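Local coordinates for CD180 antigen (Mus musculus, PDB 3T6Q), which may cooperate with MD-1 and TLR4 in the innate immune response of B cells to bacterial lipopolysaccharide, leading to NF-kappa-B activation, at residues A[17-22]-A[29-34]; A[121-126]-A[134-139]; A[239-242]-A[246-249]; A[430-435]-A[443-448]; A[470-475]-A[481-486]. All coordinates share one frame; numbering follows the deposited sequence.

In the fold
Five short loop closures follow one another along the chain; none nests inside or crosses another. Contact 1, in the N-terminal LRRNT region, folds the loop after strand 16-18 back onto that strand. Contact 2 joins the end of LRR 4 to the strand of LRR 5. Contact 3 closes a bend in the loop between strands 226-231 and 255-260, beside a copper site. Contact 4 closes the loop leaving strand 429-431 in LRR 15, and contact 5 joins the end of LRR 16 to strand 480-482 of LRR 17. Contacts 4 and 5, with centres about 9 Å apart, touch; contacts 1, 2, 4 and 5 link strands of the solenoid to the loops behind them.

Contact 1: A[17-22]-A[29-34]; sequences YNCENL and GTLPNS. With NAG (2-acetamido-2-deoxy-beta-D-glucopyranose), chain Q.
Tyr17 of strand 16-18 and Leu31 of the loop that follows have the closest backbone approach, their CA atoms 7.9 Å apart. The two side chains slide past each other, and Leu31 reaches the base of the phenol through one methyl, its CD2 lying 3.7 Å from Tyr17 CG. The same methyl comes 4.2 Å from Cys19 SG, which forms a disulfide with Cys8. Tyr17 CG lies anti to the carbonyl carbon (chi1 -69°), which lays the ring along Leu31 and Pro32. Pro32 approaches its far end from the opposite direction, CG 3.6 Å from Tyr17 CE2. Tyrosine suits this place: its ring is long enough to touch both residues while its hydroxyl hydrogen-bonds Glu10 OE1 and Asn14 N. Where the chain leaves the strand, Asn18 OD1 accepts from Glu20 N at 2.9 Å in an Asx turn. Next to Pro32, Asn33 ND2 carries an N-acetylglucosamine, bonded to its C1 at 1.4 Å. The backbone of Tyr17 pairs with Cys37 and Glu39 of strand 37-39, and Tyr17, Cys19 and Leu31 all touch Leu38, so the contact packs the LRRNT loop against strands 16-18 and 37-39, near the N-terminal end of the solenoid, where strand 9-12 runs antiparallel beside 16-18.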
# COMPACT_ATOMS: atom_id res chain seq x y z
N TYR A 17 -11.98 19.38 21.68
CA TYR A 17 -10.71 20.04 21.45
C TYR A 17 -10.13 19.62 20.10
O TYR A 17 -10.16 18.43 19.75
CB TYR A 17 -9.73 19.78 22.61
CG TYR A 17 -10.20 20.49 23.87
CD1 TYR A 17 -9.80 21.80 24.16
CD2 TYR A 17 -11.11 19.86 24.73
CE1 TYR A 17 -10.28 22.45 25.28
CE2 TYR A 17 -11.59 20.50 25.85
CZ TYR A 17 -11.18 21.80 26.12
OH TYR A 17 -11.68 22.42 27.24
N ASN A 18 -9.70 20.63 19.35
CA ASN A 18 -8.98 20.41 18.10
C ASN A 18 -7.50 20.72 18.27
O ASN A 18 -7.10 21.87 18.38
CB ASN A 18 -9.57 21.28 16.99
CG ASN A 18 -8.98 20.96 15.64
OD1 ASN A 18 -7.77 20.80 15.49
ND2 ASN A 18 -9.83 20.83 14.65
N CYS A 19 -6.68 19.67 18.29
CA CYS A 19 -5.23 19.79 18.40
C CYS A 19 -4.52 19.42 17.09
O CYS A 19 -3.34 19.04 17.11
CB CYS A 19 -4.72 18.85 19.48
SG CYS A 19 -5.78 18.80 20.94
N GLU A 20 -5.23 19.53 15.97
CA GLU A 20 -4.66 19.11 14.67
C GLU A 20 -3.43 19.93 14.32
O GLU A 20 -3.41 21.14 14.56
CB GLU A 20 -5.67 19.28 13.54
CG GLU A 20 -6.88 18.39 13.62
CD GLU A 20 -7.82 18.60 12.44
OE1 GLU A 20 -8.14 19.78 12.15
OE2 GLU A 20 -8.22 17.60 11.81
N ASN A 21 -2.43 19.29 13.73
CA ASN A 21 -1.27 19.99 13.15
C ASN A 21 -0.35 20.70 14.10
O ASN A 21 0.35 21.62 13.68
CB ASN A 21 -1.72 21.04 12.14
CG ASN A 21 -2.17 20.44 10.86
OD1 ASN A 21 -1.49 19.59 10.30
ND2 ASN A 21 -3.34 20.88 10.38
N LEU A 22 -0.34 20.31 15.37
CA LEU A 22 0.50 20.97 16.37
C LEU A 22 1.84 20.28 16.66
O LEU A 22 2.56 20.69 17.56
CB LEU A 22 -0.29 21.19 17.66
CG LEU A 22 -1.42 22.23 17.49
CD1 LEU A 22 -2.36 22.24 18.69
CD2 LEU A 22 -0.78 23.61 17.27
N GLY A 29 -1.12 18.05 28.70
CA GLY A 29 -1.56 17.97 30.09
C GLY A 29 -2.69 18.93 30.37
O GLY A 29 -3.47 18.70 31.28
N THR A 30 -2.79 20.00 29.58
CA THR A 30 -3.87 20.97 29.76
C THR A 30 -5.26 20.54 29.27
O THR A 30 -6.23 21.28 29.47
CB THR A 30 -3.53 22.33 29.09
OG1 THR A 30 -3.26 22.13 27.70
CG2 THR A 30 -2.33 22.98 29.76
N LEU A 31 -5.39 19.38 28.62
CA LEU A 31 -6.73 18.92 28.16
C LEU A 31 -7.47 18.30 29.31
O LEU A 31 -6.93 17.40 29.97
CB LEU A 31 -6.66 17.87 27.02
CG LEU A 31 -6.07 18.21 25.64
CD1 LEU A 31 -6.06 16.93 24.80
CD2 LEU A 31 -6.84 19.32 24.93
N PRO A 32 -8.71 18.76 29.56
CA PRO A 32 -9.47 18.28 30.72
C PRO A 32 -9.83 16.80 30.65
O PRO A 32 -9.98 16.24 29.56
CB PRO A 32 -10.74 19.16 30.70
CG PRO A 32 -10.88 19.56 29.26
CD PRO A 32 -9.47 19.78 28.80
N ASN A 33 -9.97 16.19 31.82
CA ASN A 33 -10.33 14.78 31.95
C ASN A 33 -11.71 14.47 31.40
O ASN A 33 -12.05 13.32 31.11
CB ASN A 33 -10.26 14.36 33.42
CG ASN A 33 -8.84 14.24 33.94
OD1 ASN A 33 -7.89 14.06 33.16
ND2 ASN A 33 -8.68 14.33 35.26
N SER A 34 -12.50 15.53 31.27
CA SER A 34 -13.86 15.44 30.77
C SER A 34 -13.97 15.49 29.24
O SER A 34 -15.06 15.34 28.71
CB SER A 34 -14.65 16.62 31.33
OG SER A 34 -14.02 17.80 30.91
C1 NAG Q . -7.43 14.22 35.98
C2 NAG Q . -7.99 14.58 37.37
C3 NAG Q . -7.26 13.96 38.57
C4 NAG Q . -6.55 12.64 38.28
C5 NAG Q . -5.99 12.60 36.86
C6 NAG Q . -5.38 11.24 36.50
C7 NAG Q . -9.12 16.67 37.88
C8 NAG Q . -9.00 18.16 38.04
N2 NAG Q . -8.00 16.02 37.54
O3 NAG Q . -8.21 13.77 39.60
O4 NAG Q . -5.49 12.47 39.20
O5 NAG Q . -7.05 12.86 35.97
O6 NAG Q . -6.41 10.34 36.17
O7 NAG Q . -10.21 16.10 38.06

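Contact 2: A[121-126]-A[134-139]; sequences DFIPLH and LYLGSN
Ile123 and Leu125 meet Leu136 and Leu134 through aliphatic ends, and the flat groups nearby are turned to other partners. The Tyr135 ring stacks with that of Phe111 on the preceding strand, and its side chain also touches Val157 and Asp159 on the following one. Phe122 packs on Ile117 and Met96, and its ring meets an aromatic side chain of another protein chain with the planes at about 55°. The amide of Asn139 is tied at both ends: OD1 accepts from Thr115 N, while ND2 donates to Phe112 O and, weakly, to Leu136 O at 2.9 Å. An asparagine suits the loop after the strand because it can satisfy backbone groups on both the donor and the acceptor side.

The contact itself is two methyl meetings. Ile123 CD1 lies 3.7 Å from Leu136 CD2, where the two side chains cross obliquely; with CG1 anti to the carbonyl carbon (chi1 -45°) and CD1 extended beyond it, the isoleucine reaches inward with its longer branch. Looser is the second pair, Leu125 CD1 to Leu134 CD1 at 4.3 Å. Leucine and isoleucine suit these four buried places, since their methyls fill the interior without polar groups to satisfy.

Leu134, Leu136 and Asn139 occupy the LxLxxN positions of a leucine-rich repeat, the leucines lining the core and the asparagine bonding to the backbone of the preceding repeat. Leu110 of strand 109-111 touches Ile123, Leu125 and Leu134, and Leu158 of strand 157-159 packs on Leu134; Met96 of strand 95-96 adds to the cover over Ile123.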
# COMPACT_ATOMS: atom_id res chain seq x y z
N ASP A 121 -7.48 -9.54 9.43
CA ASP A 121 -6.95 -10.08 10.70
C ASP A 121 -5.81 -9.25 11.31
O ASP A 121 -5.37 -9.51 12.44
CB ASP A 121 -6.60 -11.58 10.61
CG ASP A 121 -5.50 -11.88 9.59
OD1 ASP A 121 -5.58 -12.92 8.89
OD2 ASP A 121 -4.55 -11.07 9.49
N PHE A 122 -5.34 -8.22 10.60
CA PHE A 122 -4.39 -7.26 11.22
C PHE A 122 -5.06 -6.58 12.43
O PHE A 122 -4.39 -6.11 13.32
CB PHE A 122 -3.98 -6.18 10.20
CG PHE A 122 -2.90 -5.25 10.68
CD1 PHE A 122 -3.21 -4.09 11.39
CD2 PHE A 122 -1.56 -5.55 10.44
CE1 PHE A 122 -2.24 -3.23 11.83
CE2 PHE A 122 -0.57 -4.68 10.89
CZ PHE A 122 -0.90 -3.52 11.58
N ILE A 123 -6.39 -6.44 12.39
CA ILE A 123 -7.11 -5.67 13.39
C ILE A 123 -7.80 -6.67 14.34
O ILE A 123 -8.75 -7.36 13.93
CB ILE A 123 -8.16 -4.73 12.76
CG1 ILE A 123 -7.54 -3.98 11.54
CG2 ILE A 123 -8.68 -3.76 13.81
CD1 ILE A 123 -8.59 -3.27 10.69
N PRO A 124 -7.29 -6.79 15.58
CA PRO A 124 -7.92 -7.77 16.50
C PRO A 124 -9.21 -7.19 17.03
O PRO A 124 -9.20 -6.27 17.85
CB PRO A 124 -6.87 -7.96 17.61
CG PRO A 124 -5.58 -7.44 17.04
CD PRO A 124 -5.98 -6.32 16.10
N LEU A 125 -10.33 -7.65 16.48
CA LEU A 125 -11.64 -7.03 16.81
C LEU A 125 -12.55 -7.90 17.69
O LEU A 125 -13.72 -7.59 17.81
CB LEU A 125 -12.40 -6.68 15.54
CG LEU A 125 -11.85 -5.48 14.77
CD1 LEU A 125 -12.25 -5.58 13.31
CD2 LEU A 125 -12.31 -4.18 15.40
N HIS A 126 -12.03 -8.97 18.28
CA HIS A 126 -12.82 -9.89 19.11
C HIS A 126 -13.55 -9.25 20.30
O HIS A 126 -14.54 -9.79 20.79
CB HIS A 126 -11.93 -11.03 19.58
CG HIS A 126 -10.72 -10.56 20.34
ND1 HIS A 126 -9.58 -10.19 19.72
CD2 HIS A 126 -10.52 -10.34 21.69
CE1 HIS A 126 -8.69 -9.78 20.64
NE2 HIS A 126 -9.26 -9.89 21.85
N LEU A 134 -17.13 -0.42 9.46
CA LEU A 134 -15.72 -0.70 9.38
C LEU A 134 -15.20 -0.18 8.02
O LEU A 134 -15.62 -0.70 6.98
CB LEU A 134 -15.52 -2.21 9.44
CG LEU A 134 -14.26 -2.79 10.11
CD1 LEU A 134 -13.87 -4.15 9.55
CD2 LEU A 134 -13.07 -1.87 10.31
N TYR A 135 -14.28 0.79 8.04
CA TYR A 135 -13.75 1.37 6.79
C TYR A 135 -12.31 0.88 6.59
O TYR A 135 -11.44 1.17 7.39
CB TYR A 135 -13.77 2.90 6.90
CG TYR A 135 -15.19 3.44 6.91
CD1 TYR A 135 -15.76 3.99 5.74
CD2 TYR A 135 -15.97 3.37 8.05
CE1 TYR A 135 -17.08 4.49 5.74
CE2 TYR A 135 -17.28 3.88 8.07
CZ TYR A 135 -17.82 4.41 6.91
OH TYR A 135 -19.13 4.91 6.95
N LEU A 136 -12.10 0.13 5.53
CA LEU A 136 -10.84 -0.54 5.26
C LEU A 136 -10.28 -0.10 3.90
O LEU A 136 -9.52 -0.82 3.28
CB LEU A 136 -11.13 -2.02 5.25
CG LEU A 136 -11.68 -2.59 6.61
CD1 LEU A 136 -11.93 -4.08 6.44
CD2 LEU A 136 -10.68 -2.36 7.74
N GLY A 137 -10.70 1.07 3.42
CA GLY A 137 -10.31 1.54 2.04
C GLY A 137 -8.82 1.78 1.83
O GLY A 137 -8.09 2.03 2.81
N SER A 138 -8.37 1.73 0.58
CA SER A 138 -7.00 2.18 0.20
C SER A 138 -5.88 1.37 0.87
O SER A 138 -4.80 1.89 1.15
CB SER A 138 -6.80 3.68 0.46
OG SER A 138 -7.85 4.42 -0.15
N ASN A 139 -6.14 0.07 1.00
CA ASN A 139 -5.20 -0.89 1.57
C ASN A 139 -4.73 -1.91 0.55
O ASN A 139 -4.82 -1.63 -0.65
CB ASN A 139 -5.84 -1.53 2.82
CG ASN A 139 -5.84 -0.58 4.00
OD1 ASN A 139 -4.82 0.09 4.27
ND2 ASN A 139 -6.96 -0.49 4.68

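Contact 3: A[239-242]-A[246-249]; sequences DDED and AVFE. With CU (copper (II) ion), chain J.
Van der Waals packing is what joins these segments, and Val247 is its centre. Its CG2 methyl lies 3.8 Å from the backbone Asp242 O and 4.2 Å from Glu241 OE2, so one methyl touches Glu241 and Asp242, the two residues of 239-242 that take part. CG2 stands anti to the carbonyl carbon and CG1 anti to the backbone N (chi1 166°), which sends the two methyls to different neighbours: CG1 rests 3.9 Å above one face of the Phe248 ring, offset toward its rim. A compact branched residue suits this buried position between segment 239-242 and the Phe248 ring.

Polar bonding lies outside the pair. Glu241 OE1 accepts from Leu215 N, at the first residue of helix 215-221, which probably helps hold the carboxylate against the valine.

Metal binding comes from Glu249. Its chain, bent at chi2, ends with OE2 2.0 Å from the copper ion; OE1, at 2.9 Å from that ion, is much farther, so one oxygen does the binding. His275 NE2 is the second protein ligand.

Aromatic contacts complete the setting: Phe248 meets Phe277 edge-to-face and Phe219 of helix 215-221 with planes at about 70°. Residues 246-249, part of a longer 3-10 segment, lie in the loop between strands 226-231 and 255-260, packed against helix 215-221 on the way to the next repeat.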
# COMPACT_ATOMS: atom_id res chain seq x y z
N ASP A 239 -11.46 3.38 -18.43
CA ASP A 239 -11.76 2.95 -19.79
C ASP A 239 -13.24 2.66 -19.98
O ASP A 239 -13.92 2.20 -19.06
CB ASP A 239 -10.96 1.69 -20.13
CG ASP A 239 -9.51 1.99 -20.41
OD1 ASP A 239 -9.17 3.16 -20.71
OD2 ASP A 239 -8.70 1.05 -20.32
N ASP A 240 -13.72 2.96 -21.19
CA ASP A 240 -15.08 2.64 -21.61
C ASP A 240 -15.21 1.18 -21.98
O ASP A 240 -14.31 0.60 -22.60
CB ASP A 240 -15.45 3.48 -22.83
CG ASP A 240 -15.76 4.92 -22.49
OD1 ASP A 240 -15.63 5.30 -21.30
OD2 ASP A 240 -16.14 5.67 -23.41
N GLU A 241 -16.33 0.58 -21.61
CA GLU A 241 -16.75 -0.66 -22.25
C GLU A 241 -18.00 -0.44 -23.12
O GLU A 241 -18.83 0.44 -22.84
CB GLU A 241 -16.89 -1.84 -21.25
CG GLU A 241 -18.09 -1.77 -20.28
CD GLU A 241 -18.50 -3.15 -19.75
OE1 GLU A 241 -18.44 -3.39 -18.53
OE2 GLU A 241 -18.90 -4.00 -20.56
N ASP A 242 -18.13 -1.22 -24.18
CA ASP A 242 -19.27 -1.14 -25.09
C ASP A 242 -20.56 -1.48 -24.35
O ASP A 242 -20.64 -2.53 -23.71
CB ASP A 242 -19.07 -2.09 -26.29
CG ASP A 242 -17.75 -1.82 -27.05
OD1 ASP A 242 -17.43 -0.64 -27.34
OD2 ASP A 242 -17.04 -2.80 -27.35
N ALA A 246 -27.08 -6.73 -24.19
CA ALA A 246 -26.43 -7.96 -23.66
C ALA A 246 -25.84 -7.82 -22.25
O ALA A 246 -25.87 -8.78 -21.49
CB ALA A 246 -25.34 -8.47 -24.61
N VAL A 247 -25.28 -6.65 -21.93
CA VAL A 247 -24.61 -6.44 -20.67
C VAL A 247 -25.53 -6.71 -19.46
O VAL A 247 -25.08 -7.18 -18.42
CB VAL A 247 -24.04 -4.99 -20.64
CG1 VAL A 247 -23.64 -4.57 -19.24
CG2 VAL A 247 -22.85 -4.85 -21.61
N PHE A 248 -26.81 -6.42 -19.61
CA PHE A 248 -27.75 -6.35 -18.47
C PHE A 248 -28.60 -7.60 -18.22
O PHE A 248 -29.49 -7.58 -17.35
CB PHE A 248 -28.67 -5.14 -18.65
CG PHE A 248 -27.91 -3.84 -18.80
CD1 PHE A 248 -27.16 -3.33 -17.73
CD2 PHE A 248 -27.91 -3.17 -20.01
CE1 PHE A 248 -26.45 -2.13 -17.86
CE2 PHE A 248 -27.18 -1.97 -20.15
CZ PHE A 248 -26.45 -1.46 -19.07
N GLU A 249 -28.33 -8.66 -18.97
CA GLU A 249 -29.13 -9.91 -18.92
C GLU A 249 -29.38 -10.41 -17.49
O GLU A 249 -30.51 -10.80 -17.15
CB GLU A 249 -28.44 -10.98 -19.78
CG GLU A 249 -28.57 -10.70 -21.29
CD GLU A 249 -30.00 -10.86 -21.80
OE1 GLU A 249 -30.36 -11.99 -22.26
OE2 GLU A 249 -30.81 -9.88 -21.78
CU CU J . -32.62 -10.18 -22.58

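Contact 4: A[430-435]-A[443-448]; sequences LNLSHS and QLFDGL. With NAG (2-acetamido-2-deoxy-beta-D-glucopyranose), chain F.
Phe445 sets the edge of its ring against Leu432, whose CD1 methyl lies in the ring plane, 3.5 Å from Phe445 CE1. The two side chains come from opposite directions. Leu430 adds its CD2 methyl obliquely, 4.1 Å from the same CE1, and crosses Leu448 at about a right angle, its CD2 4.0 Å from Leu448 CD1. With chi1 at 176° Leu430 turns its CG away from the backbone N, and CD2 reaches both Phe445 and Leu448. One ring face is filled from within the loop, where Leu444 CG sits over its centre at 3.9 Å. A large ring suits this place, since it spans the gap to Leu430 of the strand and Leu432 just after it; together they form the interior of a leucine-rich repeat, LRR 15. Gly447, at phi 92°, lets the loop turn as a type II turn. On the concave side Asn431 does two jobs: OD1 accepts from Ser433 N at 3.0 Å in an Asx turn, and ND2 is bonded to an N-acetylglucosamine. Leu405 of strand 404-406 and Leu454 of strand 453-455 flank Leu430, while Leu432 packs on Leu412 of strand 412-413; Phe445 also touches Leu454 and, at the next loop, Ser471.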
# COMPACT_ATOMS: atom_id res chain seq x y z
N LEU A 430 -40.65 30.01 -2.82
CA LEU A 430 -40.36 30.61 -4.13
C LEU A 430 -38.96 31.24 -4.05
O LEU A 430 -38.73 32.12 -3.20
CB LEU A 430 -41.43 31.66 -4.48
CG LEU A 430 -41.29 32.48 -5.76
CD1 LEU A 430 -41.14 31.58 -7.00
CD2 LEU A 430 -42.50 33.40 -5.93
N ASN A 431 -38.04 30.77 -4.90
CA ASN A 431 -36.68 31.30 -4.85
C ASN A 431 -36.46 32.08 -6.15
O ASN A 431 -36.43 31.48 -7.24
CB ASN A 431 -35.62 30.17 -4.65
CG ASN A 431 -34.21 30.72 -4.42
OD1 ASN A 431 -33.94 31.87 -4.70
ND2 ASN A 431 -33.32 29.90 -3.92
N LEU A 432 -36.27 33.39 -6.00
CA LEU A 432 -36.05 34.31 -7.13
C LEU A 432 -34.72 35.05 -6.99
O LEU A 432 -34.56 36.19 -7.49
CB LEU A 432 -37.19 35.36 -7.19
CG LEU A 432 -38.61 34.74 -7.41
CD1 LEU A 432 -39.74 35.74 -7.35
CD2 LEU A 432 -38.67 34.02 -8.76
N SER A 433 -33.80 34.43 -6.28
CA SER A 433 -32.47 35.00 -6.06
C SER A 433 -31.88 35.39 -7.41
O SER A 433 -31.84 34.58 -8.33
CB SER A 433 -31.60 33.96 -5.38
OG SER A 433 -30.32 34.49 -5.13
N HIS A 434 -31.40 36.64 -7.54
CA HIS A 434 -30.80 37.12 -8.83
C HIS A 434 -31.64 36.99 -10.08
O HIS A 434 -31.10 36.96 -11.18
CB HIS A 434 -29.41 36.50 -9.02
CG HIS A 434 -28.50 36.77 -7.87
ND1 HIS A 434 -27.54 37.74 -7.91
CD2 HIS A 434 -28.43 36.21 -6.62
CE1 HIS A 434 -26.89 37.77 -6.74
NE2 HIS A 434 -27.43 36.83 -5.94
N SER A 435 -32.98 36.97 -9.97
CA SER A 435 -33.85 36.88 -11.14
C SER A 435 -33.99 38.30 -11.78
O SER A 435 -34.50 38.45 -12.87
CB SER A 435 -35.22 36.32 -10.73
OG SER A 435 -35.13 34.92 -10.41
N GLN A 443 -48.64 44.09 -8.47
CA GLN A 443 -49.30 42.86 -8.98
C GLN A 443 -48.35 41.66 -9.12
O GLN A 443 -48.78 40.52 -9.36
CB GLN A 443 -49.93 43.15 -10.36
CG GLN A 443 -50.94 44.31 -10.39
CD GLN A 443 -50.34 45.69 -10.72
OE1 GLN A 443 -51.08 46.63 -10.97
NE2 GLN A 443 -49.01 45.82 -10.69
N LEU A 444 -47.06 41.90 -8.95
CA LEU A 444 -46.06 40.83 -9.27
C LEU A 444 -46.34 39.51 -8.58
O LEU A 444 -46.25 38.43 -9.21
CB LEU A 444 -44.62 41.32 -9.04
CG LEU A 444 -43.49 40.28 -9.21
CD1 LEU A 444 -43.46 39.91 -10.68
CD2 LEU A 444 -42.17 40.90 -8.77
N PHE A 445 -46.73 39.59 -7.30
CA PHE A 445 -46.94 38.40 -6.47
C PHE A 445 -48.38 38.06 -6.16
O PHE A 445 -48.64 37.28 -5.23
CB PHE A 445 -46.12 38.45 -5.17
CG PHE A 445 -44.61 38.44 -5.43
CD1 PHE A 445 -44.04 37.42 -6.20
CD2 PHE A 445 -43.81 39.46 -4.97
CE1 PHE A 445 -42.67 37.42 -6.45
CE2 PHE A 445 -42.43 39.45 -5.18
CZ PHE A 445 -41.86 38.45 -5.95
N ASP A 446 -49.30 38.59 -6.94
CA ASP A 446 -50.70 38.20 -6.80
C ASP A 446 -50.88 36.71 -7.02
O ASP A 446 -50.26 36.12 -7.92
CB ASP A 446 -51.59 38.93 -7.81
CG ASP A 446 -51.82 40.41 -7.47
OD1 ASP A 446 -51.64 40.82 -6.32
OD2 ASP A 446 -52.20 41.16 -8.39
N GLY A 447 -51.75 36.10 -6.22
CA GLY A 447 -52.10 34.71 -6.42
C GLY A 447 -51.23 33.74 -5.63
O GLY A 447 -51.26 32.55 -5.89
N LEU A 448 -50.51 34.25 -4.62
CA LEU A 448 -49.69 33.42 -3.74
C LEU A 448 -50.16 33.48 -2.27
O LEU A 448 -49.38 33.84 -1.39
CB LEU A 448 -48.21 33.85 -3.84
CG LEU A 448 -47.69 33.72 -5.28
CD1 LEU A 448 -46.30 34.35 -5.33
CD2 LEU A 448 -47.69 32.25 -5.67
C1 NAG F . -33.60 28.55 -3.54
C2 NAG F . -32.38 27.62 -3.52
C3 NAG F . -32.83 26.25 -2.96
C4 NAG F . -33.53 26.38 -1.58
C5 NAG F . -34.63 27.44 -1.64
C6 NAG F . -35.24 27.74 -0.27
C7 NAG F . -30.59 27.79 -5.22
C8 NAG F . -30.17 27.59 -6.67
N2 NAG F . -31.84 27.48 -4.89
O3 NAG F . -31.68 25.41 -2.82
O4 NAG F . -34.22 25.16 -1.28
O5 NAG F . -34.14 28.66 -2.20
O6 NAG F . -34.22 28.11 0.64
O7 NAG F . -29.78 28.22 -4.40

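Contact 5: A[470-475]-A[481-486]; sequences NSLQTL and LVLSFC
Apolar contact joins the loop to the strand, and Leu472 provides the loop side of it. It reaches toward Leu481 tip to tip, both branches taking part: Leu472 CD1 is 4.0 Å from Leu481 CD2, and Leu472 CD2 is 4.2 Å from Leu481 CD1. A third, looser meeting puts Leu472 CD1 4.4 Å from Leu483 CD1. The two partners start from different rotations. Leu472 has CG beside its backbone N (chi1 -51°), whereas Leu481 holds CG beside the carbonyl carbon, which turns the methyls of each toward those of the other. Leucine suits these buried sites because its forked end can meet two neighbours at once. Leu454 of strand 453-455 adds to the surroundings of Leu472, and Met502 touches Leu481.

Hydrogen bonding shapes the loop that presents Leu472. Asn470 OD1 accepts from Leu472 N at 2.8 Å, in the carbonyl plane, with an N-H...O angle of 133°; this is an Asx turn, and a short polar side chain is well placed to make it. Leu475 N then donates to Leu472 O at 3.0 Å, closing the next turn. Asn470 ND2 is held by Ala495 O and Gln467 O, so the amide is tied both to its own repeat (Gln467) and to the next (Ala495).

Strand pairing holds the other side: Leu481 bonds through its backbone to His504 and Asp506, and Val482 to Leu454 and Leu456. A loop leucine from one repeat packing on the inward-facing leucines of the next repeat's strand and its exit is the arrangement of a leucine-rich-repeat solenoid, as in the Toll-like receptor family.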
# COMPACT_ATOMS: atom_id res chain seq x y z
N ASN A 470 -45.56 48.05 -2.60
CA ASN A 470 -44.53 47.21 -3.20
C ASN A 470 -45.15 45.83 -3.53
O ASN A 470 -46.30 45.56 -3.14
CB ASN A 470 -43.34 47.13 -2.23
CG ASN A 470 -43.71 46.54 -0.88
OD1 ASN A 470 -44.08 45.35 -0.80
ND2 ASN A 470 -43.63 47.34 0.19
N SER A 471 -44.43 44.97 -4.24
CA SER A 471 -44.99 43.63 -4.57
C SER A 471 -45.29 42.72 -3.37
O SER A 471 -46.09 41.80 -3.49
CB SER A 471 -44.04 42.88 -5.49
OG SER A 471 -42.87 42.56 -4.76
N LEU A 472 -44.63 42.98 -2.22
CA LEU A 472 -44.68 42.06 -1.07
C LEU A 472 -45.96 42.12 -0.27
O LEU A 472 -46.29 41.18 0.44
CB LEU A 472 -43.48 42.26 -0.13
CG LEU A 472 -42.09 42.27 -0.76
CD1 LEU A 472 -41.09 42.76 0.29
CD2 LEU A 472 -41.69 40.87 -1.25
N GLN A 473 -46.67 43.24 -0.35
CA GLN A 473 -47.81 43.47 0.55
C GLN A 473 -49.00 42.50 0.32
O GLN A 473 -49.90 42.43 1.15
CB GLN A 473 -48.24 44.95 0.51
CG GLN A 473 -47.17 45.99 0.91
CD GLN A 473 -47.17 46.36 2.40
OE1 GLN A 473 -47.09 45.49 3.26
NE2 GLN A 473 -47.23 47.67 2.71
N THR A 474 -48.98 41.72 -0.78
CA THR A 474 -49.98 40.66 -1.00
C THR A 474 -49.65 39.31 -0.34
O THR A 474 -50.45 38.37 -0.45
CB THR A 474 -50.25 40.39 -2.51
OG1 THR A 474 -49.04 39.94 -3.18
CG2 THR A 474 -50.82 41.63 -3.21
N LEU A 475 -48.49 39.19 0.32
CA LEU A 475 -48.03 37.88 0.81
C LEU A 475 -48.36 37.69 2.31
O LEU A 475 -47.49 37.61 3.17
CB LEU A 475 -46.50 37.70 0.51
CG LEU A 475 -46.20 37.81 -1.00
CD1 LEU A 475 -44.69 37.85 -1.23
CD2 LEU A 475 -46.83 36.67 -1.81
N LEU A 481 -38.34 35.96 4.56
CA LEU A 481 -38.10 36.95 3.52
C LEU A 481 -36.61 37.24 3.49
O LEU A 481 -36.00 37.64 4.52
CB LEU A 481 -38.90 38.24 3.79
CG LEU A 481 -38.73 39.46 2.86
CD1 LEU A 481 -39.06 39.05 1.40
CD2 LEU A 481 -39.64 40.60 3.36
N VAL A 482 -36.00 37.01 2.33
CA VAL A 482 -34.53 37.22 2.16
C VAL A 482 -34.41 38.37 1.16
O VAL A 482 -34.84 38.26 -0.01
CB VAL A 482 -33.80 35.98 1.59
CG1 VAL A 482 -32.29 36.25 1.43
CG2 VAL A 482 -34.03 34.78 2.49
N LEU A 483 -33.87 39.49 1.64
CA LEU A 483 -33.66 40.68 0.84
C LEU A 483 -32.23 41.13 0.92
O LEU A 483 -31.94 42.33 0.82
CB LEU A 483 -34.59 41.82 1.32
CG LEU A 483 -36.08 41.68 0.97
CD1 LEU A 483 -36.87 42.78 1.67
CD2 LEU A 483 -36.32 41.80 -0.53
N SER A 484 -31.32 40.18 1.07
CA SER A 484 -29.92 40.53 1.20
C SER A 484 -29.33 40.87 -0.19
O SER A 484 -29.89 40.46 -1.19
CB SER A 484 -29.17 39.39 1.88
OG SER A 484 -29.42 38.17 1.19
N PHE A 485 -28.24 41.66 -0.25
CA PHE A 485 -27.67 42.06 -1.57
C PHE A 485 -28.65 42.66 -2.56
O PHE A 485 -28.62 42.35 -3.77
CB PHE A 485 -27.01 40.83 -2.24
CG PHE A 485 -25.89 40.25 -1.44
CD1 PHE A 485 -24.59 40.79 -1.53
CD2 PHE A 485 -26.12 39.22 -0.54
CE1 PHE A 485 -23.56 40.27 -0.76
CE2 PHE A 485 -25.09 38.70 0.21
CZ PHE A 485 -23.81 39.22 0.11
N CYS A 486 -29.56 43.47 -2.07
CA CYS A 486 -30.55 44.09 -2.93
C CYS A 486 -30.25 45.58 -3.22
O CYS A 486 -31.16 46.31 -3.64
CB CYS A 486 -31.97 43.93 -2.33
SG CYS A 486 -32.57 42.22 -2.57